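Local coordinates for protein acetyl transferase (Salmonella typhimurium, PDB 1S7K) that transfers an acetyl group, as a dimeric GNAT-family enzyme, probably from acetyl-coenzyme A, to the N-terminal alpha-amino group of ribosomal protein L7/L12, at residues N145-R149 / V172-A176; H23-L27 / M72-F76; A82-N88 / Y98-D104; R131-I135 / F153-G157. All coordinates share one frame; numbering follows the deposited sequence.

Contact 1 of 4, residues N145-R149 / V172-A176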
loop_
_atom_site.group_PDB
_atom_site.type_symbol
_atom_site.label_atom_id
_atom_site.label_comp_id
_atom_site.label_asym_id
_atom_site.label_seq_id
_atom_site.Cartn_x
_atom_site.Cartn_y
_atom_site.Cartn_z
ATOM N N ASN A 145 -15.286 10.109 3.741
ATOM C CA ASN A 145 -15.946 9.940 2.442
ATOM C C ASN A 145 -16.423 11.271 1.882
ATOM O O ASN A 145 -16.286 11.524 0.689
ATOM C CB ASN A 145 -17.089 8.942 2.541
ATOM C CG ASN A 145 -16.587 7.507 2.590
ATOM O OD1 ASN A 145 -16.213 6.923 1.510
ATOM N ND2 ASN A 145 -16.546 6.919 3.807
ATOM N N ALA A 146 -16.934 12.147 2.738
ATOM C CA ALA A 146 -17.384 13.434 2.264
ATOM C C ALA A 146 -16.208 14.301 1.752
ATOM O O ALA A 146 -16.346 15.015 0.736
ATOM C CB ALA A 146 -18.210 14.130 3.378
ATOM N N VAL A 147 -15.045 14.231 2.419
ATOM C CA VAL A 147 -13.875 14.993 1.945
ATOM C C VAL A 147 -13.538 14.467 0.551
ATOM O O VAL A 147 -13.347 15.230 -0.378
ATOM C CB VAL A 147 -12.643 14.801 2.914
ATOM C CG1 VAL A 147 -11.404 15.382 2.305
ATOM C CG2 VAL A 147 -12.919 15.555 4.262
ATOM N N ALA A 148 -13.493 13.147 0.409
ATOM C CA ALA A 148 -13.156 12.604 -0.894
ATOM C C ALA A 148 -14.101 13.116 -1.979
ATOM O O ALA A 148 -13.659 13.612 -3.042
ATOM C CB ALA A 148 -13.111 11.107 -0.845
ATOM N N ARG A 149 -15.394 13.079 -1.713
ATOM C CA ARG A 149 -16.348 13.550 -2.728
ATOM C C ARG A 149 -16.327 15.043 -2.986
ATOM O O ARG A 149 -16.421 15.442 -4.121
ATOM C CB ARG A 149 -17.779 13.093 -2.370
ATOM C CG ARG A 149 -17.971 11.551 -2.441
ATOM C CD ARG A 149 -19.482 11.259 -2.188
ATOM N NE ARG A 149 -19.885 11.831 -0.914
ATOM C CZ ARG A 149 -20.126 11.114 0.182
ATOM N NH1 ARG A 149 -20.022 9.783 0.150
ATOM N NH2 ARG A 149 -20.433 11.731 1.313
ATOM N N VAL A 172 -13.214 -0.764 2.977
ATOM C CA VAL A 172 -12.551 0.519 2.771
ATOM C C VAL A 172 -12.721 1.008 1.330
ATOM O O VAL A 172 -12.439 0.272 0.424
ATOM C CB VAL A 172 -11.017 0.359 2.994
ATOM C CG1 VAL A 172 -10.232 1.674 2.660
ATOM C CG2 VAL A 172 -10.750 0.019 4.463
ATOM N N ASN A 173 -13.147 2.247 1.152
ATOM C CA ASN A 173 -13.288 2.826 -0.186
ATOM C C ASN A 173 -11.931 3.357 -0.617
ATOM O O ASN A 173 -11.190 3.964 0.173
ATOM C CB ASN A 173 -14.297 3.974 -0.172
ATOM C CG ASN A 173 -15.748 3.480 -0.219
ATOM O OD1 ASN A 173 -16.036 2.411 -0.756
ATOM N ND2 ASN A 173 -16.667 4.264 0.352
ATOM N N MET A 174 -11.601 3.123 -1.876
ATOM C CA MET A 174 -10.379 3.662 -2.395
ATOM C C MET A 174 -10.791 4.702 -3.413
ATOM O O MET A 174 -11.471 4.391 -4.400
ATOM C CB MET A 174 -9.498 2.583 -3.056
ATOM C CG MET A 174 -8.285 3.324 -3.735
ATOM S SD MET A 174 -7.032 2.209 -4.398
ATOM C CE MET A 174 -6.331 1.658 -2.843
ATOM N N TYR A 175 -10.328 5.937 -3.184
ATOM C CA TYR A 175 -10.615 7.111 -4.032
ATOM C C TYR A 175 -9.326 7.653 -4.623
ATOM O O TYR A 175 -8.268 7.592 -3.984
ATOM C CB TYR A 175 -11.186 8.252 -3.187
ATOM C CG TYR A 175 -12.586 8.061 -2.655
ATOM C CD1 TYR A 175 -13.703 8.428 -3.419
ATOM C CD2 TYR A 175 -12.792 7.586 -1.356
ATOM C CE1 TYR A 175 -15.031 8.333 -2.837
ATOM C CE2 TYR A 175 -14.060 7.484 -0.802
ATOM C CZ TYR A 175 -15.189 7.874 -1.550
ATOM O OH TYR A 175 -16.473 7.843 -0.938
ATOM N N ALA A 176 -9.388 8.181 -5.827
ATOM C CA ALA A 176 -8.163 8.766 -6.376
ATOM C C ALA A 176 -8.445 9.991 -7.208
ATOM O O ALA A 176 -9.533 10.151 -7.774
ATOM C CB ALA A 176 -7.316 7.712 -7.241
HETATM O O HOH W 1 -18.749 8.185 -2.269
#
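Tyr175, on strand 172-176, reaches across to helix 145-149 and meets it with both its ring and its hydroxyl. Its CB lies 4.2 Å from Ala148 CB, and with CG anti to the carbonyl carbon (chi1 -71°) the ring lies with one face against that methyl. Ala148 CB stands 8° off the ring normal and 3.5 Å from the centroid, a CH-pi contact. A small alanine lets the helix settle close to the flat ring. Further out, CE2 and CZ bring the ring edge to Asn145 OD1. This is the packing of helix 142-150 against the C-terminal half of the GNAT sheet, and Asn145 sits beside Cys137 and Asn141, which bind coenzyme A in a complex of this protein (Cys137 covalently), the ligand being absent here. At the tip, Tyr175 OH donates to Asn145 OD1 at 2.6 Å, in the carbonyl plane and on a lone pair. The same oxygen accepts a straight bond from Asn173 ND2 (2.9 Å, 169° at the hydrogen), tilted out of that plane. Asn145 ND2 donates to the carbonyls of Asn141 and Arg138, which fixes the amide's rotation. A water donates to Tyr175 OH at 2.7 Å and accepts from Arg149 NH1 at the exposed margin.

Contact 2 of 4, residues H23-L27 / M72-F76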
loop_
_atom_site.group_PDB
_atom_site.type_symbol
_atom_site.label_atom_id
_atom_site.label_comp_id
_atom_site.label_asym_id
_atom_site.label_seq_id
_atom_site.Cartn_x
_atom_site.Cartn_y
_atom_site.Cartn_z
ATOM N N HIS A 23 7.276 22.096 16.518
ATOM C CA HIS A 23 5.824 21.926 16.694
ATOM C C HIS A 23 5.443 20.866 17.737
ATOM O O HIS A 23 4.305 20.818 18.209
ATOM C CB HIS A 23 5.153 21.487 15.355
ATOM C CG HIS A 23 5.391 22.408 14.192
ATOM N ND1 HIS A 23 6.184 22.058 13.121
ATOM C CD2 HIS A 23 4.928 23.655 13.929
ATOM C CE1 HIS A 23 6.204 23.051 12.246
ATOM N NE2 HIS A 23 5.453 24.033 12.714
ATOM N N VAL A 24 6.389 19.990 18.056
ATOM C CA VAL A 24 6.108 18.875 18.939
ATOM C C VAL A 24 5.337 19.276 20.170
ATOM O O VAL A 24 4.289 18.706 20.451
ATOM C CB VAL A 24 7.414 18.114 19.335
ATOM C CG1 VAL A 24 7.095 17.011 20.366
ATOM C CG2 VAL A 24 8.042 17.464 18.075
ATOM N N PRO A 25 5.823 20.301 20.902
ATOM C CA PRO A 25 5.123 20.732 22.121
ATOM C C PRO A 25 3.648 20.989 21.966
ATOM O O PRO A 25 2.825 20.551 22.764
ATOM C CB PRO A 25 5.870 22.000 22.532
ATOM C CG PRO A 25 7.279 21.777 21.992
ATOM C CD PRO A 25 7.020 21.129 20.635
ATOM N N ALA A 26 3.306 21.747 20.937
ATOM C CA ALA A 26 1.912 22.114 20.688
ATOM C C ALA A 26 1.022 20.987 20.119
ATOM O O ALA A 26 -0.161 20.812 20.469
ATOM C CB ALA A 26 1.913 23.295 19.750
ATOM N N LEU A 27 1.588 20.237 19.193
ATOM C CA LEU A 27 0.803 19.148 18.608
ATOM C C LEU A 27 0.477 18.121 19.679
ATOM O O LEU A 27 -0.658 17.637 19.757
ATOM C CB LEU A 27 1.594 18.488 17.497
ATOM C CG LEU A 27 0.990 17.238 16.850
ATOM C CD1 LEU A 27 -0.350 17.494 16.097
ATOM C CD2 LEU A 27 2.083 16.741 15.929
ATOM N N MET A 72 4.446 15.129 6.296
ATOM C CA MET A 72 3.597 15.430 7.413
ATOM C C MET A 72 3.498 16.964 7.526
ATOM O O MET A 72 4.513 17.617 7.784
ATOM C CB MET A 72 4.128 14.851 8.727
ATOM C CG MET A 72 3.245 15.271 9.894
ATOM S SD MET A 72 4.004 14.703 11.418
ATOM C CE MET A 72 2.833 15.048 12.456
ATOM N N TYR A 73 2.291 17.515 7.289
ATOM C CA TYR A 73 2.096 18.937 7.414
ATOM C C TYR A 73 1.121 19.251 8.546
ATOM O O TYR A 73 0.183 18.508 8.845
ATOM C CB TYR A 73 1.549 19.516 6.070
ATOM C CG TYR A 73 2.509 19.453 4.910
ATOM C CD1 TYR A 73 3.478 20.457 4.719
ATOM C CD2 TYR A 73 2.457 18.408 3.989
ATOM C CE1 TYR A 73 4.388 20.400 3.607
ATOM C CE2 TYR A 73 3.355 18.333 2.908
ATOM C CZ TYR A 73 4.313 19.334 2.722
ATOM O OH TYR A 73 5.169 19.275 1.631
ATOM N N LEU A 74 1.343 20.393 9.177
ATOM C CA LEU A 74 0.486 20.911 10.220
ATOM C C LEU A 74 -0.402 22.017 9.582
ATOM O O LEU A 74 0.104 22.883 8.843
ATOM C CB LEU A 74 1.348 21.522 11.340
ATOM C CG LEU A 74 2.029 20.463 12.184
ATOM C CD1 LEU A 74 2.706 21.108 13.403
ATOM C CD2 LEU A 74 0.938 19.530 12.719
ATOM N N ILE A 75 -1.697 21.953 9.853
ATOM C CA ILE A 75 -2.705 22.905 9.356
ATOM C C ILE A 75 -2.866 23.994 10.414
ATOM O O ILE A 75 -3.194 23.669 11.559
ATOM C CB ILE A 75 -4.096 22.218 9.201
ATOM C CG1 ILE A 75 -4.103 21.138 8.095
ATOM C CG2 ILE A 75 -5.190 23.265 8.798
ATOM C CD1 ILE A 75 -5.359 20.188 8.322
ATOM N N PHE A 76 -2.667 25.256 10.015
ATOM C CA PHE A 76 -2.812 26.418 10.893
ATOM C C PHE A 76 -3.918 27.289 10.361
ATOM O O PHE A 76 -3.984 27.570 9.172
ATOM C CB PHE A 76 -1.538 27.243 10.963
ATOM C CG PHE A 76 -0.492 26.619 11.792
ATOM C CD1 PHE A 76 0.440 25.730 11.233
ATOM C CD2 PHE A 76 -0.444 26.888 13.152
ATOM C CE1 PHE A 76 1.395 25.122 12.032
ATOM C CE2 PHE A 76 0.505 26.290 13.959
ATOM C CZ PHE A 76 1.432 25.401 13.391
#
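Leu27 and Leu74 meet at a slant between helix 24-33 and strand 71-77, with CD1 of Leu27 4.1 Å from CD2 of Leu74. The other methyl of Leu27, CD2, meets Met72 CE tip to tip at 3.9 Å. Met72 can span the gap because its chain is fully extended, every torsion near 180° (chi3 -172°), which carries the terminal methyl straight out from the strand. Branched leucine suits the helix side, since its two methyls serve two different strand residues at once. The second methyl of Leu74, CD1, is modelled closer to the His23 imidazole than carbons can sit, and the detail of that approach is doubtful. Phe76 also comes to His23: its CZ approaches His23 CD2 at 3.9 Å, with the two ring planes inclined at 44°.

A second shell holds these groups in place. His23 ND1 is hydrogen-bonded to the backbone N of Asp20, which steadies the imidazole, while the backbone O of His23 takes the N-H of Leu27, N to O 2.9 Å. Phe76 also forms a cation-pi pair with Arg17, and Val58 of helix 55-67 and Val84 of strand 80-91 close around Leu27. The whole is a largely apolar helix-on-sheet layer, in which the early helices of the GNAT alpha/beta fold cover one face of its central mixed sheet.

Contact 3 of 4, residues A82-N88 / Y98-D104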
loop_
_atom_site.group_PDB
_atom_site.type_symbol
_atom_site.label_atom_id
_atom_site.label_comp_id
_atom_site.label_asym_id
_atom_site.label_seq_id
_atom_site.Cartn_x
_atom_site.Cartn_y
_atom_site.Cartn_z
ATOM N N ALA A 82 -4.427 23.611 13.991
ATOM C CA ALA A 82 -5.762 23.028 13.954
ATOM C C ALA A 82 -5.849 21.547 13.615
ATOM O O ALA A 82 -6.890 20.952 13.799
ATOM C CB ALA A 82 -6.664 23.808 12.964
ATOM N N GLY A 83 -4.781 20.983 13.068
ATOM C CA GLY A 83 -4.811 19.552 12.775
ATOM C C GLY A 83 -3.628 19.148 11.949
ATOM O O GLY A 83 -2.695 19.910 11.816
ATOM N N VAL A 84 -3.659 17.932 11.402
ATOM C CA VAL A 84 -2.556 17.395 10.613
ATOM C C VAL A 84 -3.057 16.941 9.218
ATOM O O VAL A 84 -4.150 16.431 9.117
ATOM C CB VAL A 84 -1.953 16.137 11.275
ATOM C CG1 VAL A 84 -0.998 15.475 10.297
ATOM C CG2 VAL A 84 -1.153 16.516 12.582
ATOM N N LEU A 85 -2.288 17.212 8.169
ATOM C CA LEU A 85 -2.611 16.748 6.813
ATOM C C LEU A 85 -1.339 15.995 6.350
ATOM O O LEU A 85 -0.218 16.597 6.264
ATOM C CB LEU A 85 -2.900 17.922 5.886
ATOM C CG LEU A 85 -3.226 17.547 4.447
ATOM C CD1 LEU A 85 -4.248 16.451 4.422
ATOM C CD2 LEU A 85 -3.743 18.777 3.681
ATOM N N SER A 86 -1.496 14.686 6.097
ATOM C CA SER A 86 -0.355 13.825 5.740
ATOM C C SER A 86 -0.466 13.055 4.455
ATOM O O SER A 86 -1.568 12.836 3.965
ATOM C CB SER A 86 -0.125 12.768 6.836
ATOM O OG SER A 86 0.132 13.363 8.107
ATOM N N PHE A 87 0.681 12.660 3.907
ATOM C CA PHE A 87 0.727 11.749 2.794
ATOM C C PHE A 87 1.306 10.579 3.654
ATOM O O PHE A 87 2.501 10.583 4.013
ATOM C CB PHE A 87 1.726 12.198 1.716
ATOM C CG PHE A 87 1.203 13.243 0.783
ATOM C CD1 PHE A 87 2.083 14.096 0.098
ATOM C CD2 PHE A 87 -0.151 13.377 0.555
ATOM C CE1 PHE A 87 1.605 15.075 -0.785
ATOM C CE2 PHE A 87 -0.639 14.348 -0.332
ATOM C CZ PHE A 87 0.243 15.210 -1.002
ATOM N N ASN A 88 0.429 9.650 4.054
ATOM C CA ASN A 88 0.861 8.563 4.917
ATOM C C ASN A 88 2.030 7.815 4.321
ATOM O O ASN A 88 2.907 7.341 5.067
ATOM C CB ASN A 88 -0.257 7.592 5.190
ATOM C CG ASN A 88 -1.383 8.225 5.971
ATOM O OD1 ASN A 88 -1.148 9.070 6.830
ATOM N ND2 ASN A 88 -2.621 7.800 5.689
ATOM N N TYR A 98 -0.744 8.452 -0.542
ATOM C CA TYR A 98 -1.994 8.108 0.147
ATOM C C TYR A 98 -2.195 9.203 1.215
ATOM O O TYR A 98 -1.296 9.540 1.984
ATOM C CB TYR A 98 -1.885 6.729 0.795
ATOM C CG TYR A 98 -1.632 5.671 -0.259
ATOM C CD1 TYR A 98 -0.350 5.363 -0.685
ATOM C CD2 TYR A 98 -2.696 5.052 -0.883
ATOM C CE1 TYR A 98 -0.145 4.427 -1.752
ATOM C CE2 TYR A 98 -2.516 4.150 -1.925
ATOM C CZ TYR A 98 -1.261 3.837 -2.351
ATOM O OH TYR A 98 -1.133 2.902 -3.353
ATOM N N ILE A 99 -3.365 9.785 1.220
ATOM C CA ILE A 99 -3.654 10.895 2.126
ATOM C C ILE A 99 -4.222 10.508 3.517
ATOM O O ILE A 99 -5.119 9.670 3.627
ATOM C CB ILE A 99 -4.691 11.856 1.435
ATOM C CG1 ILE A 99 -4.057 12.572 0.231
ATOM C CG2 ILE A 99 -5.233 12.851 2.471
ATOM C CD1 ILE A 99 -5.033 12.993 -0.896
ATOM N N GLY A 100 -3.775 11.175 4.569
ATOM C CA GLY A 100 -4.357 10.887 5.901
ATOM C C GLY A 100 -4.553 12.258 6.552
ATOM O O GLY A 100 -3.870 13.152 6.161
ATOM N N TYR A 101 -5.530 12.455 7.438
ATOM C CA TYR A 101 -5.680 13.780 8.068
ATOM C C TYR A 101 -6.488 13.648 9.336
ATOM O O TYR A 101 -7.181 12.637 9.546
ATOM C CB TYR A 101 -6.457 14.772 7.162
ATOM C CG TYR A 101 -8.000 14.650 7.281
ATOM C CD1 TYR A 101 -8.759 15.567 8.027
ATOM C CD2 TYR A 101 -8.677 13.632 6.644
ATOM C CE1 TYR A 101 -10.191 15.457 8.122
ATOM C CE2 TYR A 101 -10.102 13.508 6.726
ATOM C CZ TYR A 101 -10.855 14.419 7.475
ATOM O OH TYR A 101 -12.250 14.214 7.569
ATOM N N TRP A 102 -6.359 14.663 10.190
ATOM C CA TRP A 102 -7.193 14.752 11.371
ATOM C C TRP A 102 -7.213 16.185 11.843
ATOM O O TRP A 102 -6.199 16.888 11.794
ATOM C CB TRP A 102 -6.786 13.755 12.461
ATOM C CG TRP A 102 -5.539 13.940 13.101
ATOM C CD1 TRP A 102 -4.335 13.394 12.749
ATOM C CD2 TRP A 102 -5.310 14.736 14.277
ATOM N NE1 TRP A 102 -3.341 13.822 13.657
ATOM C CE2 TRP A 102 -3.927 14.642 14.593
ATOM C CE3 TRP A 102 -6.141 15.525 15.092
ATOM C CZ2 TRP A 102 -3.355 15.317 15.708
ATOM C CZ3 TRP A 102 -5.564 16.198 16.204
ATOM C CH2 TRP A 102 -4.199 16.086 16.490
ATOM N N LEU A 103 -8.386 16.592 12.309
ATOM C CA LEU A 103 -8.637 17.955 12.752
ATOM C C LEU A 103 -9.085 18.011 14.200
ATOM O O LEU A 103 -9.865 17.146 14.650
ATOM C CB LEU A 103 -9.784 18.565 11.921
ATOM C CG LEU A 103 -9.442 18.928 10.493
ATOM C CD1 LEU A 103 -10.672 19.316 9.679
ATOM C CD2 LEU A 103 -8.457 20.075 10.545
ATOM N N ASP A 104 -8.610 19.034 14.906
ATOM C CA ASP A 104 -9.038 19.272 16.281
ATOM C C ASP A 104 -10.540 19.461 16.252
ATOM O O ASP A 104 -11.105 19.947 15.269
ATOM C CB ASP A 104 -8.453 20.543 16.847
ATOM C CG ASP A 104 -9.200 20.979 18.094
ATOM O OD1 ASP A 104 -9.001 20.294 19.124
ATOM O OD2 ASP A 104 -9.983 21.970 18.019
#
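The beta hairpin of strands 80-91 and 96-103 lies near the middle of the GNAT sheet, and its antiparallel ladder brings Val84 opposite Trp102 and Ser86 opposite Gly100. In both hydrogen-bonded pairs the bonds run both ways: Val84 N to Trp102 O is 2.8 Å and Trp102 N to Val84 O 3.0 Å, while Ser86 N to Gly100 O and Gly100 N to Ser86 O are each 2.8 Å. Asp104 N adds a nearly straight bond to Ala82 O at the end of the ladder (172° at the hydrogen). At the other end, the bond from Asn88 N to Tyr98 O is weak.

Val84 and Trp102 share one face of the sheet. Trp102 CG lies between the backbone N and the carbonyl carbon (chi1 67°), which turns the indole toward the partner strand until NE1 is 3.6 Å from Val84 CB. Glycine suits position 83, where the backbone runs close to the other strand, Gly83 CA 3.2 Å from Trp102 O; Ala82 and Gly83 together form a classic beta bulge against Ile75 of the neighbouring strand 71-77.

The opposite face carries Leu85, Phe87, Ile99, Tyr101 and Leu103, and Tyr101 and Leu103 bind coenzyme A in a complex of this protein. Helix 112-127 covers this side through Met113, Leu117 and Leu120, so apolar side chains suit it. Leu85 CD1 touches Tyr101 CB at 3.9 Å. Phe87 and Ile99 lie side by side, with Ile99 CG1 in the plane of the phenyl ring at its edge. Tyr124 meets that phenyl edge-to-face.

Contact 4 of 4, residues R131-I135 / F153-G157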
loop_
_atom_site.group_PDB
_atom_site.type_symbol
_atom_site.label_atom_id
_atom_site.label_comp_id
_atom_site.label_asym_id
_atom_site.label_seq_id
_atom_site.Cartn_x
_atom_site.Cartn_y
_atom_site.Cartn_z
ATOM N N ARG A 131 1.533 12.886 -8.775
ATOM C CA ARG A 131 0.464 13.070 -9.752
ATOM C C ARG A 131 -0.824 12.267 -9.394
ATOM O O ARG A 131 -1.888 12.610 -9.834
ATOM C CB ARG A 131 0.901 12.594 -11.148
ATOM C CG ARG A 131 1.146 11.050 -11.219
ATOM C CD ARG A 131 1.925 10.728 -12.488
ATOM N NE ARG A 131 1.157 11.148 -13.663
ATOM C CZ ARG A 131 0.070 10.505 -14.126
ATOM N NH1 ARG A 131 -0.404 9.415 -13.535
ATOM N NH2 ARG A 131 -0.538 10.966 -15.201
ATOM N N ARG A 132 -0.704 11.242 -8.561
ATOM C CA ARG A 132 -1.837 10.394 -8.195
ATOM C C ARG A 132 -2.046 10.527 -6.666
ATOM O O ARG A 132 -1.176 10.163 -5.856
ATOM C CB ARG A 132 -1.561 8.915 -8.576
ATOM C CG ARG A 132 -2.810 7.956 -8.238
ATOM C CD ARG A 132 -2.491 6.459 -8.645
ATOM N NE ARG A 132 -3.271 5.545 -7.826
ATOM C CZ ARG A 132 -4.584 5.342 -7.960
ATOM N NH1 ARG A 132 -5.218 4.550 -7.104
ATOM N NH2 ARG A 132 -5.248 5.827 -9.009
ATOM N N PHE A 133 -3.190 11.083 -6.275
ATOM C CA PHE A 133 -3.443 11.300 -4.862
ATOM C C PHE A 133 -4.519 10.355 -4.451
ATOM O O PHE A 133 -5.573 10.318 -5.098
ATOM C CB PHE A 133 -3.897 12.755 -4.620
ATOM C CG PHE A 133 -2.893 13.764 -5.074
ATOM C CD1 PHE A 133 -2.929 14.248 -6.379
ATOM C CD2 PHE A 133 -1.865 14.160 -4.223
ATOM C CE1 PHE A 133 -1.958 15.111 -6.831
ATOM C CE2 PHE A 133 -0.870 15.045 -4.682
ATOM C CZ PHE A 133 -0.930 15.521 -6.004
ATOM N N VAL A 134 -4.267 9.580 -3.412
ATOM C CA VAL A 134 -5.220 8.556 -3.020
ATOM C C VAL A 134 -5.765 8.674 -1.647
ATOM O O VAL A 134 -5.024 9.022 -0.754
ATOM C CB VAL A 134 -4.537 7.166 -3.110
ATOM C CG1 VAL A 134 -5.522 6.032 -2.751
ATOM C CG2 VAL A 134 -4.010 6.985 -4.598
ATOM N N ILE A 135 -7.084 8.471 -1.493
ATOM C CA ILE A 135 -7.705 8.465 -0.140
ATOM C C ILE A 135 -8.314 7.102 0.078
ATOM O O ILE A 135 -9.227 6.698 -0.691
ATOM C CB ILE A 135 -8.854 9.492 0.011
ATOM C CG1 ILE A 135 -8.246 10.895 0.094
ATOM C CG2 ILE A 135 -9.719 9.147 1.316
ATOM C CD1 ILE A 135 -9.224 12.108 -0.053
ATOM N N PHE A 153 -12.675 13.488 -5.907
ATOM C CA PHE A 153 -11.947 12.235 -6.066
ATOM C C PHE A 153 -12.912 11.237 -6.726
ATOM O O PHE A 153 -14.131 11.298 -6.511
ATOM C CB PHE A 153 -11.505 11.652 -4.710
ATOM C CG PHE A 153 -10.275 12.307 -4.104
ATOM C CD1 PHE A 153 -10.292 13.631 -3.683
ATOM C CD2 PHE A 153 -9.074 11.593 -3.997
ATOM C CE1 PHE A 153 -9.140 14.233 -3.166
ATOM C CE2 PHE A 153 -7.913 12.166 -3.490
ATOM C CZ PHE A 153 -7.934 13.498 -3.073
ATOM N N THR A 154 -12.382 10.294 -7.491
ATOM C CA THR A 154 -13.233 9.297 -8.130
ATOM C C THR A 154 -13.130 8.040 -7.299
ATOM O O THR A 154 -12.022 7.688 -6.907
ATOM C CB THR A 154 -12.707 8.995 -9.554
ATOM O OG1 THR A 154 -12.872 10.176 -10.355
ATOM C CG2 THR A 154 -13.524 7.816 -10.163
ATOM N N LEU A 155 -14.270 7.415 -6.957
ATOM C CA LEU A 155 -14.231 6.151 -6.201
ATOM C C LEU A 155 -13.805 5.060 -7.204
ATOM O O LEU A 155 -14.511 4.792 -8.187
ATOM C CB LEU A 155 -15.621 5.814 -5.631
ATOM C CG LEU A 155 -15.762 4.472 -4.844
ATOM C CD1 LEU A 155 -14.899 4.476 -3.619
ATOM C CD2 LEU A 155 -17.192 4.281 -4.420
ATOM N N GLU A 156 -12.632 4.490 -6.959
ATOM C CA GLU A 156 -12.064 3.425 -7.795
ATOM C C GLU A 156 -12.461 2.030 -7.371
ATOM O O GLU A 156 -12.392 1.088 -8.196
ATOM C CB GLU A 156 -10.546 3.513 -7.769
ATOM C CG GLU A 156 -10.051 4.803 -8.407
ATOM C CD GLU A 156 -8.519 4.828 -8.468
ATOM O OE1 GLU A 156 -7.970 5.475 -9.353
ATOM O OE2 GLU A 156 -7.872 4.211 -7.615
ATOM N N GLY A 157 -12.841 1.871 -6.097
ATOM C CA GLY A 157 -13.248 0.538 -5.639
ATOM C C GLY A 157 -13.460 0.487 -4.146
ATOM O O GLY A 157 -13.150 1.450 -3.420
#
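Mainly side chains join strand 132-138 to the start of strand 154-165 and the residue before it in a mixed contact, a salt bridge at one end and apolar packing at the other, since strand 168-178 lies between the two in the sheet. Arg132 and Glu156 reach for each other from opposite directions and meet end-on. Arg132 NH1 donates to Glu156 OE2 at 2.7 Å and NH2 to Glu156 OE1 at 2.8 Å, both nearly straight. Each oxygen uses its syn lone pair, and the guanidinium and carboxylate planes lie only 13° apart, so the paired hydrogen bonds keep the two groups nearly coplanar. Arginine suits this span because its chain, extended from CG to NE, delivers the charge across the width of a strand.

At the other end, Ile135 CD1 stands over the face of the Phe153 ring, 3.6 Å from its centroid. The ring's CE2 also comes within 3.4 Å of Phe133 O.

Glu156 OE1 accepts a further bond from the backbone N of Lys160 of the second subunit, which places the salt bridge at the dimer interface. Phe153 packs on Ile99 of strand 96-103 and on Leu117 and Met121 of helix 112-127.

Overall arrangement
All four contacts reach the same mixed sheet. Contact 3 is chiefly backbone pairing, partly buried although its centre is about 4 Å from the chain centre, whereas contacts 1 and 2, their centres about 24 Å apart, each set a helix on the sheet on opposite sides of that centre. Contact 2 is mostly apolar and buried; contact 1, also largely buried, adds polar groups and a water at its exposed margin. Contact 4, buried too, spans strand 168-178, which contact 1 also uses, and backbone bonds from Met174 to Glu156 and Gly157 tie the two together. The charged pair of contact 4 lies toward the second subunit. Contact 3 bridges the rest: Ala82 and Leu85 pair with contact 2, Ile99 with Val134.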